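Local coordinates for Ctr9 protein (Myceliophthora thermophila, PDB 6AF0) that probably binds the RNA polymerase II complex, this piece of the protein being its long tetratricopeptide-repeat array of paired helices, at residues L476-A480 against C494-V498; Y428-V432 against K444-A448; A391-S395 against L406-K410; H687-V693 against K730-D735; A619-L623 against L651-F655. One frame throughout, in Å; residues are numbered along the deposited sequence.

Contact 1. Residues L476-A480 against C494-V498; sequences LLNLA and CLQQV
Leu476 and Val498 are the place to start: two aliphatic side chains sliding past each other in opposite directions, with Leu476 CB and CD1 both against Val498 CG2, the CB-to-CG2 approach being 3.4 Å. The other branch of the valine, CG1, sits anti to its backbone N (chi1 177°) and meets Leu477 CD2 at 3.8 Å, while CG2 is also within touch of that leucine methyl. One turn nearer the hairpin bend, Ala480 CB fits between Leu495 CD2, 3.6 Å from it, and Cys494 CB at 3.9 Å. Leu477 CD2 closes the same patch by touching Leu495 CD2, and Cys494 SG lies 4.2 Å from Leu479 CD2.

The polar atom here is Gln497 OE1, which skirts Leu476 CD2 at the margin.

The two segments belong to consecutive helices, 473-484 and 488-504, which run antiparallel at 157° as a helical hairpin of the kind tetratricopeptide arrays are built from. Arg459 of helix 445-463 lies over Leu476 and Cys494, while helix 531-543 packs on Leu495. With aliphatic groups and a thiol making up nearly all of the contact, it is held by shape and exclusion of water rather than by directional bonds.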
# COMPACT_ATOMS: atom_id res chain seq x y z
N LEU A 476 0.33 8.49 -5.72
CA LEU A 476 0.35 9.69 -4.87
C LEU A 476 -1.03 10.33 -4.72
O LEU A 476 -1.42 10.75 -3.63
CB LEU A 476 1.33 10.71 -5.44
CG LEU A 476 2.81 10.41 -5.19
CD1 LEU A 476 3.67 11.25 -6.11
CD2 LEU A 476 3.16 10.66 -3.72
N LEU A 477 -1.76 10.41 -5.83
CA LEU A 477 -3.09 10.98 -5.85
C LEU A 477 -4.09 10.19 -5.02
O LEU A 477 -4.89 10.76 -4.29
CB LEU A 477 -3.60 11.05 -7.28
CG LEU A 477 -2.79 11.91 -8.24
CD1 LEU A 477 -3.48 11.89 -9.60
CD2 LEU A 477 -2.64 13.33 -7.71
N ASN A 478 -4.06 8.88 -5.19
CA ASN A 478 -4.91 7.99 -4.41
C ASN A 478 -4.61 8.16 -2.93
O ASN A 478 -5.50 8.43 -2.11
CB ASN A 478 -4.70 6.53 -4.86
CG ASN A 478 -5.40 6.21 -6.18
OD1 ASN A 478 -6.22 6.99 -6.69
ND2 ASN A 478 -5.10 5.05 -6.72
N LEU A 479 -3.34 8.04 -2.61
CA LEU A 479 -2.85 8.17 -1.26
C LEU A 479 -3.21 9.52 -0.66
O LEU A 479 -3.34 9.66 0.55
CB LEU A 479 -1.34 8.00 -1.27
CG LEU A 479 -0.69 7.56 0.03
CD1 LEU A 479 -1.18 6.18 0.41
CD2 LEU A 479 0.82 7.57 -0.15
N ALA A 480 -3.31 10.53 -1.52
CA ALA A 480 -3.69 11.87 -1.09
C ALA A 480 -5.14 11.89 -0.70
O ALA A 480 -5.50 12.46 0.33
CB ALA A 480 -3.45 12.88 -2.20
N CYS A 494 1.73 14.86 -0.09
CA CYS A 494 1.54 14.06 -1.31
C CYS A 494 1.34 14.96 -2.52
O CYS A 494 2.06 14.84 -3.50
CB CYS A 494 0.32 13.13 -1.18
SG CYS A 494 0.48 11.71 -0.07
N LEU A 495 0.38 15.88 -2.43
CA LEU A 495 0.03 16.74 -3.55
C LEU A 495 1.13 17.71 -3.87
O LEU A 495 1.24 18.16 -5.00
CB LEU A 495 -1.27 17.50 -3.29
CG LEU A 495 -2.57 16.69 -3.25
CD1 LEU A 495 -3.78 17.60 -3.33
CD2 LEU A 495 -2.62 15.66 -4.38
N GLN A 496 1.93 18.05 -2.86
CA GLN A 496 3.14 18.85 -3.09
C GLN A 496 4.19 18.13 -3.95
O GLN A 496 4.82 18.74 -4.81
CB GLN A 496 3.74 19.28 -1.77
CG GLN A 496 2.88 20.25 -1.00
CD GLN A 496 3.36 20.43 0.42
OE1 GLN A 496 4.31 19.79 0.86
NE2 GLN A 496 2.71 21.31 1.16
N GLN A 497 4.37 16.84 -3.72
CA GLN A 497 5.31 16.04 -4.52
C GLN A 497 4.73 15.70 -5.90
O GLN A 497 5.47 15.42 -6.84
CB GLN A 497 5.68 14.74 -3.81
CG GLN A 497 5.89 14.87 -2.30
CD GLN A 497 6.15 13.53 -1.64
OE1 GLN A 497 6.53 12.57 -2.31
NE2 GLN A 497 5.93 13.47 -0.34
N VAL A 498 3.41 15.71 -6.01
CA VAL A 498 2.76 15.55 -7.31
C VAL A 498 2.93 16.85 -8.07
O VAL A 498 3.04 16.85 -9.29
CB VAL A 498 1.27 15.23 -7.18
CG1 VAL A 498 0.60 15.15 -8.55
CG2 VAL A 498 1.07 13.94 -6.41

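Contact 2. Residues Y428-V432 against K444-A448; sequences YAEEV and KSAEA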
# COMPACT_ATOMS: atom_id res chain seq x y z
N TYR A 428 -7.82 -1.72 -3.27
CA TYR A 428 -8.46 -1.28 -2.05
C TYR A 428 -8.85 0.20 -2.10
O TYR A 428 -9.98 0.58 -1.76
CB TYR A 428 -7.54 -1.53 -0.85
CG TYR A 428 -7.48 -2.97 -0.36
CD1 TYR A 428 -8.59 -3.79 -0.44
CD2 TYR A 428 -6.33 -3.48 0.23
CE1 TYR A 428 -8.55 -5.10 0.01
CE2 TYR A 428 -6.29 -4.79 0.69
CZ TYR A 428 -7.41 -5.60 0.57
OH TYR A 428 -7.43 -6.90 1.01
N ALA A 429 -7.92 1.06 -2.50
CA ALA A 429 -8.23 2.47 -2.57
C ALA A 429 -9.47 2.65 -3.40
O ALA A 429 -10.43 3.21 -2.93
CB ALA A 429 -7.09 3.24 -3.20
N GLU A 430 -9.47 2.16 -4.62
CA GLU A 430 -10.62 2.34 -5.49
C GLU A 430 -11.91 1.79 -4.88
O GLU A 430 -12.99 2.27 -5.18
CB GLU A 430 -10.39 1.69 -6.84
CG GLU A 430 -9.38 2.42 -7.71
CD GLU A 430 -9.63 2.23 -9.19
OE1 GLU A 430 -10.70 1.72 -9.56
OE2 GLU A 430 -8.76 2.58 -10.00
N GLU A 431 -11.80 0.78 -4.04
CA GLU A 431 -12.96 0.20 -3.36
C GLU A 431 -13.59 1.22 -2.41
O GLU A 431 -14.81 1.43 -2.44
CB GLU A 431 -12.52 -1.05 -2.59
CG GLU A 431 -13.64 -2.01 -2.20
CD GLU A 431 -13.10 -3.26 -1.50
OE1 GLU A 431 -13.00 -4.31 -2.20
OE2 GLU A 431 -12.75 -3.20 -0.29
N VAL A 432 -12.75 1.84 -1.58
CA VAL A 432 -13.14 2.94 -0.71
C VAL A 432 -13.79 4.11 -1.47
O VAL A 432 -14.84 4.63 -1.09
CB VAL A 432 -11.91 3.51 0.02
CG1 VAL A 432 -12.24 4.81 0.73
CG2 VAL A 432 -11.35 2.50 1.00
N LYS A 444 -15.65 0.66 5.38
CA LYS A 444 -14.46 0.19 4.75
C LYS A 444 -13.28 0.90 5.30
O LYS A 444 -12.41 1.30 4.56
CB LYS A 444 -14.59 0.37 3.25
CG LYS A 444 -15.39 -0.77 2.64
CD LYS A 444 -15.75 -0.50 1.20
CE LYS A 444 -16.24 -1.76 0.50
NZ LYS A 444 -17.25 -2.48 1.31
N SER A 445 -13.23 1.05 6.62
CA SER A 445 -12.09 1.70 7.27
C SER A 445 -10.88 0.78 7.30
O SER A 445 -9.74 1.24 7.23
CB SER A 445 -12.43 2.10 8.70
OG SER A 445 -12.31 0.98 9.56
N ALA A 446 -11.14 -0.51 7.42
CA ALA A 446 -10.10 -1.52 7.36
C ALA A 446 -9.46 -1.58 5.95
O ALA A 446 -8.23 -1.59 5.80
CB ALA A 446 -10.69 -2.86 7.75
N GLU A 447 -10.29 -1.58 4.91
CA GLU A 447 -9.80 -1.58 3.52
C GLU A 447 -9.01 -0.31 3.20
O GLU A 447 -8.04 -0.34 2.45
CB GLU A 447 -10.94 -1.70 2.51
CG GLU A 447 -12.12 -2.58 2.92
CD GLU A 447 -11.70 -3.80 3.72
OE1 GLU A 447 -11.18 -4.76 3.12
OE2 GLU A 447 -11.90 -3.78 4.95
N ALA A 448 -9.45 0.82 3.76
CA ALA A 448 -8.73 2.08 3.65
C ALA A 448 -7.36 1.95 4.29
O ALA A 448 -6.36 2.31 3.69
CB ALA A 448 -9.51 3.20 4.29
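Val432 and Ala448 make the apolar part of this contact, Val432 CG2 standing 3.8 Å from Ala448 CB and about as close to the backbone N of the same alanine. The valine methyl also approaches the carbonyl oxygen of Lys444, so it rests on the first turn of the second helix. Tyr428 packs on the next part of that helix: its CB is 3.5 Å from Glu447 O, and its ring comes near the glutamate side chain, CE1 to OE1, with ring and carboxylate planes almost perpendicular.

These residues join helix 418-435 to the start of helix 445-463, neighbours in the chain within the helical-repeat array, and Lys444 occupies the N-cap position of the second helix.

The charged groups form the other part of the contact. Glu431 crosses Lys444 at about a right angle, laying CG 3.8 Å from Lys444 CE. Extended beyond CG, it carries OE2 to 3.3 Å from Glu447 CG, and the like-charged Glu447 OE1 is only 4.1 Å from Glu431 OE2. Lys444 NZ stays 4.8 Å from Glu431 OE2 and makes its salt bridge with Glu442. A nearby positive charge probably eases the closeness of the two carboxylates; Lys405 contributes a long, weak ion pair to Glu431. Cutting Glu431 back to an alanine is likely to uncover Lys444 CE and Glu447 CG and to leave Lys405 without its weak ion-pair mate.

Contact 3. Residues A391-S395 against L406-K410; sequences AAQLS and LRLEK
Arg407 reaches Ala392 and Ser395 in two steps: chi1 (32°) and an extended chi2 lay CG and CD over the alanine, and the bend at chi3 (68°) then sends the guanidinium toward the serine. Ser395 has its own fixed setting: OG lies between the backbone N and the carbonyl carbon, where it donates a 3.0 Å hydrogen bond to Ala392 O one turn back. That bond pins the hydroxyl to its own helix, while the backbone itself points Ser395 CB toward the arginine.

Along the arginine, the contacts follow in order. Its CG lies 3.8 Å from Ala392 CB, and CD settles close to the backbone, 3.5 Å from Ala392 CA, with Ala391 CB flanking it at 4.2 Å. At the end, Arg407 NH1 meets Ser395 CB at 3.2 Å, the carbon lying at the edge of the guanidinium and in its plane. Glu403 offers NH1 a long, weak ion pair. Beside this, Leu408 adds a purely apolar touch, its CD2 4.0 Å from Ala392 CB, before it turns to Leu423 and Leu424 of helix 418-435.

Helices 385-396 and 401-414 are consecutive and lie antiparallel at 152°, a helical hairpin as in tetratricopeptide arrays, with the small Ala392 where the backbones come nearest, opposite Arg407. A serine in place of Arg407 would probably open a gap above Ala391 and Ala392 and leave Ser395 CB without its cover. The chemistry is therefore mixed: aliphatic methylenes do the packing while the charged group is kept at the margin, beside polar neighbours.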
# COMPACT_ATOMS: atom_id res chain seq x y z
N ALA A 391 -1.82 -13.85 -13.45
CA ALA A 391 -3.12 -14.39 -13.07
C ALA A 391 -3.91 -13.30 -12.38
O ALA A 391 -5.04 -13.00 -12.77
CB ALA A 391 -2.97 -15.60 -12.17
N ALA A 392 -3.29 -12.69 -11.36
CA ALA A 392 -3.94 -11.66 -10.54
C ALA A 392 -4.49 -10.52 -11.39
O ALA A 392 -5.62 -10.09 -11.22
CB ALA A 392 -3.00 -11.13 -9.49
N GLN A 393 -3.70 -10.06 -12.34
CA GLN A 393 -4.15 -9.03 -13.26
C GLN A 393 -5.29 -9.53 -14.10
O GLN A 393 -6.28 -8.83 -14.30
CB GLN A 393 -3.04 -8.63 -14.21
CG GLN A 393 -1.70 -8.33 -13.55
CD GLN A 393 -0.71 -7.72 -14.53
OE1 GLN A 393 -0.15 -6.66 -14.27
NE2 GLN A 393 -0.50 -8.39 -15.67
N LEU A 394 -5.15 -10.73 -14.65
CA LEU A 394 -6.21 -11.31 -15.48
C LEU A 394 -7.53 -11.47 -14.71
O LEU A 394 -8.61 -11.43 -15.30
CB LEU A 394 -5.78 -12.65 -16.08
CG LEU A 394 -5.18 -12.52 -17.47
CD1 LEU A 394 -4.07 -11.48 -17.50
CD2 LEU A 394 -4.68 -13.87 -17.95
N SER A 395 -7.43 -11.64 -13.39
CA SER A 395 -8.62 -11.77 -12.60
C SER A 395 -9.18 -10.39 -12.28
O SER A 395 -10.40 -10.23 -12.20
CB SER A 395 -8.36 -12.65 -11.37
OG SER A 395 -7.78 -11.94 -10.32
N LEU A 406 -7.45 -12.21 -3.44
CA LEU A 406 -6.89 -13.47 -2.91
C LEU A 406 -5.41 -13.55 -3.17
O LEU A 406 -4.60 -13.54 -2.24
CB LEU A 406 -7.46 -14.75 -3.55
CG LEU A 406 -8.93 -15.03 -3.78
CD1 LEU A 406 -9.16 -16.54 -3.79
CD2 LEU A 406 -9.77 -14.34 -2.73
N ARG A 407 -5.08 -13.62 -4.47
CA ARG A 407 -3.74 -14.02 -4.93
C ARG A 407 -2.68 -12.98 -4.60
O ARG A 407 -1.54 -13.32 -4.27
CB ARG A 407 -3.71 -14.43 -6.41
CG ARG A 407 -4.69 -13.70 -7.33
CD ARG A 407 -4.91 -14.47 -8.63
NE ARG A 407 -5.63 -15.72 -8.40
CZ ARG A 407 -6.88 -15.97 -8.78
NH1 ARG A 407 -7.57 -15.05 -9.44
NH2 ARG A 407 -7.43 -17.14 -8.49
N LEU A 408 -3.08 -11.70 -4.67
CA LEU A 408 -2.18 -10.60 -4.31
C LEU A 408 -1.82 -10.71 -2.84
O LEU A 408 -0.66 -10.64 -2.47
CB LEU A 408 -2.83 -9.26 -4.62
CG LEU A 408 -3.09 -8.98 -6.10
CD1 LEU A 408 -4.25 -8.01 -6.32
CD2 LEU A 408 -1.84 -8.46 -6.79
N GLU A 409 -2.83 -10.91 -2.00
CA GLU A 409 -2.59 -11.11 -0.58
C GLU A 409 -1.66 -12.30 -0.38
O GLU A 409 -0.69 -12.21 0.37
CB GLU A 409 -3.91 -11.32 0.15
CG GLU A 409 -3.74 -11.36 1.67
CD GLU A 409 -4.91 -10.71 2.38
OE1 GLU A 409 -5.38 -11.29 3.39
OE2 GLU A 409 -5.37 -9.64 1.93
N LYS A 410 -1.95 -13.39 -1.08
CA LYS A 410 -1.19 -14.64 -0.98
C LYS A 410 0.27 -14.34 -1.25
O LYS A 410 1.15 -14.77 -0.51
CB LYS A 410 -1.71 -15.67 -1.99
CG LYS A 410 -2.92 -16.51 -1.56
CD LYS A 410 -3.84 -15.83 -0.55
CE LYS A 410 -5.31 -16.20 -0.75
NZ LYS A 410 -6.22 -15.25 -0.03

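Contact 4. Residues H687-V693 against K730-D735; sequences HDRYALV and KALQLD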
# COMPACT_ATOMS: atom_id res chain seq x y z
N HIS A 687 -30.50 12.95 10.91
CA HIS A 687 -29.22 12.98 11.63
C HIS A 687 -28.45 14.30 11.44
O HIS A 687 -27.22 14.29 11.44
CB HIS A 687 -28.32 11.81 11.17
CG HIS A 687 -28.92 10.44 11.32
ND1 HIS A 687 -28.15 9.29 11.35
CD2 HIS A 687 -30.20 10.03 11.44
CE1 HIS A 687 -28.94 8.24 11.48
NE2 HIS A 687 -30.18 8.66 11.54
N ASP A 688 -29.14 15.44 11.29
CA ASP A 688 -28.42 16.71 11.12
C ASP A 688 -27.83 17.18 12.44
O ASP A 688 -28.42 18.02 13.12
CB ASP A 688 -29.30 17.82 10.52
CG ASP A 688 -28.47 18.98 9.93
OD1 ASP A 688 -27.21 18.83 9.84
OD2 ASP A 688 -29.04 20.04 9.54
N ARG A 689 -26.65 16.65 12.78
CA ARG A 689 -25.97 16.95 14.03
C ARG A 689 -26.06 18.42 14.45
O ARG A 689 -26.34 18.71 15.61
CB ARG A 689 -24.50 16.54 13.97
CG ARG A 689 -24.27 15.04 14.13
CD ARG A 689 -24.19 14.32 12.79
NE ARG A 689 -22.82 14.27 12.30
CZ ARG A 689 -22.49 13.87 11.08
NH1 ARG A 689 -21.22 13.86 10.72
NH2 ARG A 689 -23.43 13.48 10.21
N TYR A 690 -25.84 19.33 13.52
CA TYR A 690 -25.95 20.76 13.80
C TYR A 690 -27.28 21.05 14.48
O TYR A 690 -27.32 21.65 15.56
CB TYR A 690 -25.83 21.57 12.50
CG TYR A 690 -25.44 23.02 12.67
CD1 TYR A 690 -24.10 23.41 12.62
CD2 TYR A 690 -26.40 24.02 12.86
CE1 TYR A 690 -23.73 24.74 12.77
CE2 TYR A 690 -26.04 25.36 13.01
CZ TYR A 690 -24.70 25.71 12.97
OH TYR A 690 -24.31 27.03 13.13
N ALA A 691 -28.38 20.61 13.89
CA ALA A 691 -29.70 20.91 14.44
C ALA A 691 -29.93 20.26 15.82
O ALA A 691 -30.58 20.85 16.68
CB ALA A 691 -30.79 20.49 13.47
N LEU A 692 -29.40 19.06 16.01
CA LEU A 692 -29.57 18.34 17.28
C LEU A 692 -28.88 19.06 18.45
O LEU A 692 -29.48 19.27 19.51
CB LEU A 692 -29.04 16.90 17.17
CG LEU A 692 -29.88 15.93 16.32
CD1 LEU A 692 -29.02 15.29 15.25
CD2 LEU A 692 -30.56 14.86 17.17
N VAL A 693 -27.63 19.44 18.25
CA VAL A 693 -26.90 20.20 19.27
C VAL A 693 -27.56 21.59 19.40
O VAL A 693 -27.53 22.22 20.45
CB VAL A 693 -25.41 20.33 18.90
CG1 VAL A 693 -24.65 21.00 20.03
CG2 VAL A 693 -24.82 18.95 18.63
N LYS A 730 -27.78 11.47 20.86
CA LYS A 730 -27.97 10.98 19.49
C LYS A 730 -26.96 11.63 18.56
O LYS A 730 -26.25 10.95 17.83
CB LYS A 730 -29.40 11.21 18.98
CG LYS A 730 -29.74 10.41 17.71
CD LYS A 730 -30.54 9.13 18.00
CE LYS A 730 -30.85 8.32 16.73
NZ LYS A 730 -31.20 6.89 17.02
N ALA A 731 -26.90 12.96 18.59
CA ALA A 731 -25.91 13.74 17.84
C ALA A 731 -24.48 13.22 18.04
O ALA A 731 -23.74 13.00 17.06
CB ALA A 731 -25.99 15.20 18.26
N LEU A 732 -24.11 13.02 19.30
CA LEU A 732 -22.74 12.62 19.66
C LEU A 732 -22.46 11.13 19.43
O LEU A 732 -21.31 10.69 19.37
CB LEU A 732 -22.45 12.98 21.13
CG LEU A 732 -21.05 12.66 21.68
CD1 LEU A 732 -19.94 13.12 20.76
CD2 LEU A 732 -20.87 13.29 23.05
N GLN A 733 -23.53 10.35 19.30
CA GLN A 733 -23.36 8.95 18.92
C GLN A 733 -23.08 8.79 17.42
O GLN A 733 -22.35 7.89 17.01
CB GLN A 733 -24.58 8.12 19.33
CG GLN A 733 -25.53 7.72 18.22
CD GLN A 733 -26.61 6.78 18.71
OE1 GLN A 733 -26.77 6.58 19.92
NE2 GLN A 733 -27.34 6.18 17.78
N LEU A 734 -23.66 9.68 16.61
CA LEU A 734 -23.40 9.69 15.18
C LEU A 734 -21.98 10.19 14.96
O LEU A 734 -21.32 9.76 14.03
CB LEU A 734 -24.41 10.58 14.45
CG LEU A 734 -25.86 10.22 14.78
CD1 LEU A 734 -26.86 11.28 14.35
CD2 LEU A 734 -26.20 8.87 14.18
N ASP A 735 -21.52 11.07 15.84
CA ASP A 735 -20.24 11.73 15.65
C ASP A 735 -19.50 11.90 16.98
O ASP A 735 -19.44 13.00 17.53
CB ASP A 735 -20.46 13.08 14.95
CG ASP A 735 -19.32 13.46 14.06
OD1 ASP A 735 -18.21 12.88 14.21
OD2 ASP A 735 -19.54 14.37 13.21
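Arg689 bridges to Asp735, and its side chain can be followed the whole way. CB starts out alongside the second helix rather than at it, and CG comes 3.6 Å from the carbonyl oxygen Ala731 O. Bends at chi2 (94°) and chi3 then carry the rest across. CD passes Leu734 CB at 4.1 Å, and NE makes a weak hydrogen bond to Asp735 OD2. NH1 ends the run with a 3.0 Å salt bridge to the same OD2, the N-H fairly straight at 158°; the oxygen lies in the guanidinium plane but is met from above its own carboxylate.

The arginine opens helix 689-704, and the aspartate follows the last turn of helix 712-734, so the bridge joins the beginning of one helix to the end of the next in an antiparallel pair of the kind found in tetratricopeptide arrays. Asp735 OD2 also takes a salt bridge from a basic side chain of another protein's chain, which places this end at an assembly interface.

Behind the bridge, Ala731 CB nestles against Leu692 CB at 3.7 Å and Val693 CG2 at 3.9 Å. On the outer side, Leu734 crosses His687 at about a right angle, and Leu734 CD2 lies 3.5 Å from His687 ND1.

Contact 5. Residues A619-L623 against L651-F655; sequences AYIKL and LYGWF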
# COMPACT_ATOMS: atom_id res chain seq x y z
N ALA A 619 -24.69 35.93 2.40
CA ALA A 619 -25.67 36.24 3.43
C ALA A 619 -25.05 36.23 4.84
O ALA A 619 -25.51 36.95 5.74
CB ALA A 619 -26.84 35.28 3.36
N TYR A 620 -24.01 35.43 5.01
CA TYR A 620 -23.32 35.41 6.29
C TYR A 620 -22.46 36.68 6.36
O TYR A 620 -22.50 37.41 7.37
CB TYR A 620 -22.50 34.12 6.46
CG TYR A 620 -21.51 34.21 7.59
CD1 TYR A 620 -21.94 34.18 8.92
CD2 TYR A 620 -20.16 34.39 7.34
CE1 TYR A 620 -21.03 34.30 9.96
CE2 TYR A 620 -19.25 34.50 8.37
CZ TYR A 620 -19.68 34.46 9.68
OH TYR A 620 -18.73 34.58 10.67
N ILE A 621 -21.71 36.95 5.29
CA ILE A 621 -20.90 38.18 5.18
C ILE A 621 -21.80 39.38 5.56
O ILE A 621 -21.40 40.31 6.27
CB ILE A 621 -20.34 38.38 3.74
CG1 ILE A 621 -19.09 37.52 3.49
CG2 ILE A 621 -19.99 39.83 3.50
CD1 ILE A 621 -18.61 37.55 2.05
N LYS A 622 -23.03 39.31 5.06
CA LYS A 622 -24.07 40.30 5.37
C LYS A 622 -24.56 40.25 6.80
O LYS A 622 -24.75 41.29 7.43
CB LYS A 622 -25.28 40.07 4.47
CG LYS A 622 -25.02 40.42 3.02
CD LYS A 622 -25.11 41.92 2.82
CE LYS A 622 -24.71 42.30 1.39
NZ LYS A 622 -23.67 43.36 1.42
N LEU A 623 -24.81 39.04 7.31
CA LEU A 623 -25.29 38.93 8.67
C LEU A 623 -24.32 39.58 9.65
O LEU A 623 -24.78 40.18 10.61
CB LEU A 623 -25.61 37.49 9.06
CG LEU A 623 -27.10 37.21 9.20
CD1 LEU A 623 -27.38 35.80 9.72
CD2 LEU A 623 -27.72 38.22 10.16
N LEU A 651 -27.48 27.94 8.51
CA LEU A 651 -27.21 29.37 8.64
C LEU A 651 -28.42 30.12 9.21
O LEU A 651 -28.30 30.95 10.12
CB LEU A 651 -26.81 29.97 7.30
CG LEU A 651 -26.56 31.49 7.40
CD1 LEU A 651 -25.47 31.83 8.41
CD2 LEU A 651 -26.21 32.08 6.05
N TYR A 652 -29.58 29.80 8.67
CA TYR A 652 -30.82 30.40 9.14
C TYR A 652 -31.07 30.06 10.60
O TYR A 652 -31.45 30.91 11.38
CB TYR A 652 -32.01 29.96 8.28
CG TYR A 652 -33.26 30.80 8.50
CD1 TYR A 652 -33.32 32.13 8.08
CD2 TYR A 652 -34.39 30.27 9.13
CE1 TYR A 652 -34.45 32.90 8.28
CE2 TYR A 652 -35.52 31.04 9.35
CZ TYR A 652 -35.55 32.35 8.92
OH TYR A 652 -36.70 33.10 9.12
N GLY A 653 -30.85 28.80 10.97
CA GLY A 653 -30.96 28.40 12.36
C GLY A 653 -29.96 29.14 13.24
O GLY A 653 -30.30 29.55 14.36
N TRP A 654 -28.74 29.30 12.75
CA TRP A 654 -27.71 30.04 13.46
C TRP A 654 -28.17 31.46 13.70
O TRP A 654 -27.97 31.99 14.78
CB TRP A 654 -26.44 30.08 12.65
CG TRP A 654 -25.35 30.90 13.26
CD1 TRP A 654 -24.48 30.51 14.22
CD2 TRP A 654 -25.01 32.23 12.91
NE1 TRP A 654 -23.62 31.53 14.51
CE2 TRP A 654 -23.92 32.60 13.72
CE3 TRP A 654 -25.52 33.16 12.00
CZ2 TRP A 654 -23.32 33.86 13.65
CZ3 TRP A 654 -24.91 34.41 11.92
CH2 TRP A 654 -23.82 34.75 12.74
N PHE A 655 -28.75 32.06 12.68
CA PHE A 655 -29.40 33.36 12.77
C PHE A 655 -30.50 33.46 13.82
O PHE A 655 -30.62 34.46 14.51
CB PHE A 655 -30.02 33.69 11.43
CG PHE A 655 -30.83 34.95 11.41
CD1 PHE A 655 -30.35 36.11 11.99
CD2 PHE A 655 -32.06 34.98 10.79
CE1 PHE A 655 -31.10 37.27 11.97
CE2 PHE A 655 -32.81 36.14 10.76
CZ PHE A 655 -32.33 37.28 11.34
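Leu623 is the bump that matters most here: its end pushes into the hollow between Trp654 and Phe655. Leu623 CD1 comes to the edge of the indole, in its plane, 3.6 Å from Trp654 CZ3. The same methyl is 3.8 Å from Phe655 CD1, and the second branch, Leu623 CD2, lies equally near that ring atom; both branches press on the same side of the phenyl, CD1 toward CB and CG, CD2 toward CE1. Phe655 and Trp654 each have CG anti to the backbone N (chi1 174° for Phe655), which swings the two rings out to form the walls of the hollow.

A turn earlier the roles reverse, and Leu651 is the bump. Its branches fork over the opposite helix, CD2 lying 4.2 Å from Ala619 CB and CD1 the same distance from Tyr620 CB; the small alanine makes the dip that CD2 enters.

On the flank, Tyr620 turns its edge toward the face of Trp654 in an offset edge-to-face pair. The ring centres are 5.7 Å apart and the planes meet at 66°, while Tyr620 CE1 is the atom nearest Trp654 CH2. A chain of another protein packs on Tyr620, Leu651 and Trp654.

The two segments run nearly parallel, 13° apart, because a whole helix, 630-641, lies between them in the chain. It packs across the pair: Leu638 touches Ala619, Val635 touches Leu623, and Pro632 meets Phe655. Helices 612-625 and 646-662 thus stand side by side, as alternate helices do in a tetratricopeptide superhelix, with the intervening helix packed against both.

In the fold
From the N terminus the contacts come in the order 3, 2, 1, 5, 4, strictly in series: none nests within another and none crosses. Contact 3 closes the short turn between helices 385-396 and 401-414, contact 2 the longer loop between 418-435 and 445-463, and contact 1 the bend between 473-484 and 488-504. Contacts 3 and 2 touch through Tyr428 and Glu409, whereas contacts 2 and 1 have centres about 17 Å apart without meeting. Further on, contact 5 spans helix 630-641, and contact 4 pairs helices 689-704 and 712-734. Tyr690 packs on Trp654, tying these last two together.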